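PDB 4AMM: DYNE8 from Micromonospora chersina, which supplies the acyltransferase domain of the iterative polyketide synthase of enediyne (dynemicin) biosynthesis, a domain that probably loads acyl building blocks onto the synthase. Local coordinates for residues A[104-109]-A[142-147]; A[137-142]-A[270-275]. All blocks are in the same frame, centred on the assembly; numbering follows the deposited sequence.

Contact 1: A[104-109]-A[142-147]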
loop_
_atom_site.group_PDB
_atom_site.type_symbol
_atom_site.label_atom_id
_atom_site.label_comp_id
_atom_site.label_asym_id
_atom_site.label_seq_id
_atom_site.Cartn_x
_atom_site.Cartn_y
_atom_site.Cartn_z
ATOM N N PRO A 104 3.304 3.148 1.244
ATOM C CA PRO A 104 2.466 4.355 1.155
ATOM C C PRO A 104 3.213 5.614 1.449
ATOM O O PRO A 104 4.282 5.685 2.114
ATOM C CB PRO A 104 1.434 4.098 2.246
ATOM C CG PRO A 104 2.203 3.337 3.291
ATOM C CD PRO A 104 3.084 2.354 2.451
ATOM N N GLY A 105 2.552 6.699 1.017
ATOM C CA GLY A 105 2.998 8.056 1.470
ATOM C C GLY A 105 1.997 8.612 2.461
ATOM O O GLY A 105 1.201 7.872 3.117
ATOM N N GLN A 106 2.052 9.944 2.546
ATOM C CA GLN A 106 1.132 10.616 3.460
ATOM C C GLN A 106 -0.347 10.570 3.014
ATOM O O GLN A 106 -0.632 10.569 1.827
ATOM C CB GLN A 106 1.780 11.999 3.749
ATOM C CG GLN A 106 1.014 12.952 4.540
ATOM C CD GLN A 106 1.722 14.298 4.547
ATOM O OE1 GLN A 106 1.221 15.291 4.023
ATOM N NE2 GLN A 106 2.877 14.319 5.092
ATOM N N ALA A 107 -1.293 10.476 3.966
ATOM C CA ALA A 107 -2.742 10.517 3.714
ATOM C C ALA A 107 -3.110 11.787 2.953
ATOM O O ALA A 107 -2.444 12.808 3.081
ATOM C CB ALA A 107 -3.486 10.487 5.053
ATOM N N ALA A 108 -4.162 11.690 2.145
ATOM C CA ALA A 108 -4.630 12.780 1.320
ATOM C C ALA A 108 -6.098 13.155 1.656
ATOM O O ALA A 108 -6.996 12.863 0.863
ATOM C CB ALA A 108 -4.528 12.364 -0.173
ATOM N N PRO A 109 -6.342 13.760 2.845
ATOM C CA PRO A 109 -7.751 13.950 3.247
ATOM C C PRO A 109 -8.463 14.981 2.392
ATOM O O PRO A 109 -7.871 15.873 1.856
ATOM C CB PRO A 109 -7.634 14.491 4.694
ATOM C CG PRO A 109 -6.178 15.121 4.722
ATOM C CD PRO A 109 -5.431 14.112 3.950
ATOM N N VAL A 142 -2.628 17.191 6.966
ATOM C CA VAL A 142 -1.589 16.409 7.664
ATOM C C VAL A 142 -0.442 17.407 8.134
ATOM O O VAL A 142 -0.077 18.292 7.373
ATOM C CB VAL A 142 -1.051 15.330 6.676
ATOM C CG1 VAL A 142 0.077 14.570 7.348
ATOM C CG2 VAL A 142 -2.195 14.326 6.228
ATOM N N ASP A 143 0.093 17.296 9.358
ATOM C CA ASP A 143 1.297 18.134 9.731
ATOM C C ASP A 143 2.510 17.345 9.203
ATOM O O ASP A 143 2.980 16.356 9.834
ATOM C CB ASP A 143 1.445 18.308 11.237
ATOM C CG ASP A 143 2.754 19.005 11.644
ATOM O OD1 ASP A 143 3.714 19.125 10.854
ATOM O OD2 ASP A 143 2.829 19.472 12.808
ATOM N N THR A 144 2.991 17.775 8.034
ATOM C CA THR A 144 3.885 16.926 7.262
ATOM C C THR A 144 5.229 16.702 7.986
ATOM O O THR A 144 5.872 15.643 7.823
ATOM C CB THR A 144 4.027 17.462 5.800
ATOM O OG1 THR A 144 4.455 16.384 4.935
ATOM C CG2 THR A 144 5.076 18.509 5.646
ATOM N N ALA A 145 5.715 17.641 8.818
ATOM C CA ALA A 145 7.032 17.464 9.493
ATOM C C ALA A 145 6.940 16.302 10.506
ATOM O O ALA A 145 7.912 15.693 10.792
ATOM C CB ALA A 145 7.440 18.757 10.193
ATOM N N VAL A 146 5.744 16.067 11.033
ATOM C CA VAL A 146 5.507 15.003 12.025
ATOM C C VAL A 146 5.108 13.740 11.241
ATOM O O VAL A 146 5.630 12.661 11.551
ATOM C CB VAL A 146 4.355 15.379 13.017
ATOM C CG1 VAL A 146 3.947 14.181 13.869
ATOM C CG2 VAL A 146 4.803 16.565 13.931
ATOM N N ALA A 147 4.276 13.847 10.213
ATOM C CA ALA A 147 3.726 12.659 9.550
ATOM C C ALA A 147 4.766 11.915 8.764
ATOM O O ALA A 147 4.690 10.646 8.763
ATOM C CB ALA A 147 2.598 13.067 8.653
HETATM O O HOH W 1 -0.111 18.438 4.587
#
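Thr144 OG1 is gripped by two side-chain amides, those of Gln106 from across the contact and Gln148 one turn further along helix 144-165. Gln106 NE2 donates to Thr144 OG1 over 2.6 Å, with an almost straight N-H...O angle of 169°; the hydroxyl lies practically in the plane of the donating amide. An extended chain delivers that amide, with CG anti to the backbone N (chi1 174°). Val142 meets it from the opposite direction, its CG1 sitting squarely over the amide face, 3.3 Å from Gln106 CD. The other methyl of Val142, CG2, rests 4.0 Å from Pro109 CD and also touches Ala107. A water donates to Val142 O at 2.8 Å and, weakly, to Gln106 OE1. Gln106 ends the FPGQ sequence, which begins on the last residue of strand 99-103; in related acyltransferases the backbone amide of this glutamine helps form the oxyanion hole, consistent with its position near the presumed nucleophile elbow around Ser176. Replacing Gln106 by alanine is likely to leave Thr144 OG1 with one amide partner fewer and Val142 CG1 without the flat group it lies on. Asp143 N-caps the helix through a weak bond from Ala145 N to its OD1.

Contact 2: A[137-142]-A[270-275]; sequences KPAEPV and PLAVSH
The chain of 137-142 runs extended past an inverse gamma turn centred on Ala272, closest at Pro141 and Val273, whose CA atoms are 4.7 Å apart. The Ala272 carbonyl does much of the work. Pro141 CA lies 3.3 Å from Ala272 O in a CA-H...O contact, bent to 141° at the hydrogen, and Pro141 CB lies close to the same oxygen. A water donates to Ala272 O at 2.7 Å and accepts from Val142 N at 2.9 Å, bridging two backbones whose polar atoms are themselves too far apart to bond. Side chains add small apolar touches. The methyls of Ala139 and Ala272 meet at 3.9 Å, with Ala139 O also brushing Ala272 CB. Further along the chain, the Pro141 ring brings CG to 3.5 Å from Ser274 OG, which chi1 of -62° sets beside its own backbone N. Ala139 pairs by backbone with His111, and Leu271 with Met215. The contact thus lays the loop leading into helix 144-165 along the exit of edge strand 268-270, in the sheet of the small, ferredoxin-like subdomain; Val273 packs on strand 213-218 and its O takes a hydrogen bond from Arg251 NH2, at the start of helix 251-264.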
loop_
_atom_site.group_PDB
_atom_site.type_symbol
_atom_site.label_atom_id
_atom_site.label_comp_id
_atom_site.label_asym_id
_atom_site.label_seq_id
_atom_site.Cartn_x
_atom_site.Cartn_y
_atom_site.Cartn_z
ATOM N N LYS A 137 -16.874 22.424 10.099
ATOM C CA LYS A 137 -15.430 22.735 10.123
ATOM C C LYS A 137 -14.551 21.760 9.300
ATOM O O LYS A 137 -14.663 20.546 9.464
ATOM C CB LYS A 137 -14.920 22.850 11.568
ATOM C CG LYS A 137 -15.472 24.099 12.337
ATOM C CD LYS A 137 -15.205 25.452 11.609
ATOM C CE LYS A 137 -13.822 26.057 11.940
ATOM N NZ LYS A 137 -13.424 27.180 11.030
ATOM N N PRO A 138 -13.673 22.303 8.413
ATOM C CA PRO A 138 -12.887 21.481 7.451
ATOM C C PRO A 138 -11.983 20.436 8.106
ATOM O O PRO A 138 -11.683 20.551 9.293
ATOM C CB PRO A 138 -12.010 22.512 6.731
ATOM C CG PRO A 138 -12.692 23.833 6.925
ATOM C CD PRO A 138 -13.376 23.744 8.273
ATOM N N ALA A 139 -11.533 19.436 7.337
ATOM C CA ALA A 139 -10.458 18.562 7.811
ATOM C C ALA A 139 -9.176 19.399 7.960
ATOM O O ALA A 139 -8.969 20.398 7.225
ATOM C CB ALA A 139 -10.232 17.371 6.861
ATOM N N GLU A 140 -8.341 19.003 8.917
ATOM C CA GLU A 140 -7.047 19.655 9.090
ATOM C C GLU A 140 -6.091 18.974 8.157
ATOM O O GLU A 140 -6.156 17.752 8.009
ATOM C CB GLU A 140 -6.511 19.524 10.519
ATOM C CG GLU A 140 -6.772 20.763 11.369
ATOM C CD GLU A 140 -5.854 20.830 12.574
ATOM O OE1 GLU A 140 -4.624 20.592 12.412
ATOM O OE2 GLU A 140 -6.357 21.125 13.688
ATOM N N PRO A 141 -5.210 19.755 7.508
ATOM C CA PRO A 141 -4.154 19.088 6.726
ATOM C C PRO A 141 -3.300 18.161 7.596
ATOM O O PRO A 141 -3.215 18.359 8.824
ATOM C CB PRO A 141 -3.283 20.255 6.254
ATOM C CG PRO A 141 -4.127 21.424 6.260
ATOM C CD PRO A 141 -5.038 21.214 7.488
ATOM N N VAL A 142 -2.628 17.191 6.966
ATOM C CA VAL A 142 -1.589 16.409 7.664
ATOM C C VAL A 142 -0.442 17.407 8.134
ATOM O O VAL A 142 -0.077 18.292 7.373
ATOM C CB VAL A 142 -1.051 15.330 6.676
ATOM C CG1 VAL A 142 0.077 14.570 7.348
ATOM C CG2 VAL A 142 -2.195 14.326 6.228
ATOM N N PRO A 270 -11.707 19.410 -3.560
ATOM C CA PRO A 270 -10.592 20.089 -2.877
ATOM C C PRO A 270 -10.026 19.225 -1.775
ATOM O O PRO A 270 -10.779 18.584 -1.018
ATOM C CB PRO A 270 -11.275 21.334 -2.238
ATOM C CG PRO A 270 -12.362 21.597 -3.205
ATOM C CD PRO A 270 -12.939 20.226 -3.510
ATOM N N LEU A 271 -8.694 19.111 -1.687
ATOM C CA LEU A 271 -8.068 18.348 -0.661
ATOM C C LEU A 271 -7.635 19.245 0.528
ATOM O O LEU A 271 -7.362 20.447 0.370
ATOM C CB LEU A 271 -6.830 17.592 -1.221
ATOM C CG LEU A 271 -7.201 16.639 -2.365
ATOM C CD1 LEU A 271 -5.996 15.919 -2.798
ATOM C CD2 LEU A 271 -8.248 15.595 -1.941
ATOM N N ALA A 272 -7.576 18.620 1.705
ATOM C CA ALA A 272 -7.102 19.325 2.923
ATOM C C ALA A 272 -5.618 19.258 2.989
ATOM O O ALA A 272 -5.009 18.399 3.658
ATOM C CB ALA A 272 -7.728 18.686 4.188
ATOM N N VAL A 273 -5.022 20.210 2.311
ATOM C CA VAL A 273 -3.575 20.454 2.319
ATOM C C VAL A 273 -3.384 21.908 2.047
ATOM O O VAL A 273 -4.094 22.529 1.250
ATOM C CB VAL A 273 -2.924 19.513 1.248
ATOM C CG1 VAL A 273 -3.485 19.732 -0.121
ATOM C CG2 VAL A 273 -1.464 19.485 1.261
ATOM N N SER A 274 -2.299 22.422 2.643
ATOM C CA SER A 274 -1.937 23.837 2.504
ATOM C C SER A 274 -0.748 24.029 1.647
ATOM O O SER A 274 -0.111 25.088 1.666
ATOM C CB SER A 274 -1.568 24.402 3.931
ATOM O OG SER A 274 -2.708 24.305 4.779
ATOM N N HIS A 275 -0.363 22.979 0.867
ATOM C CA HIS A 275 0.792 23.027 -0.059
ATOM C C HIS A 275 0.423 22.401 -1.346
ATOM O O HIS A 275 -0.264 21.362 -1.334
ATOM C CB HIS A 275 1.936 22.246 0.493
ATOM C CG HIS A 275 2.516 22.748 1.768
ATOM N ND1 HIS A 275 1.902 22.526 2.979
ATOM C CD2 HIS A 275 3.682 23.397 2.018
ATOM C CE1 HIS A 275 2.690 23.007 3.947
ATOM N NE2 HIS A 275 3.728 23.601 3.382
HETATM O O HOH W 2 -2.640 17.249 4.071
#

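How the contacts relate
The two contacts share Val142 and lie about 11 Å apart, centre to centre. Val142 divides its labour: its methyls and carbonyl serve contact 1, while its backbone N serves contact 2. A second tie runs directly between 104-109 and 270-275, where Pro109 O is 2.8 Å from Ala272 N, a probable hydrogen bond, and 3.7 Å from Leu271 CB. Two loops meet here: both ends of the long one between strand 99-103 and helix 144-165, and the one leaving strand 268-270. Together they join the two subdomains. Contact 1 is the one nearer the presumed active site, with the side chain of Gln106 close to, but not touching, the elbow that carries Ser176.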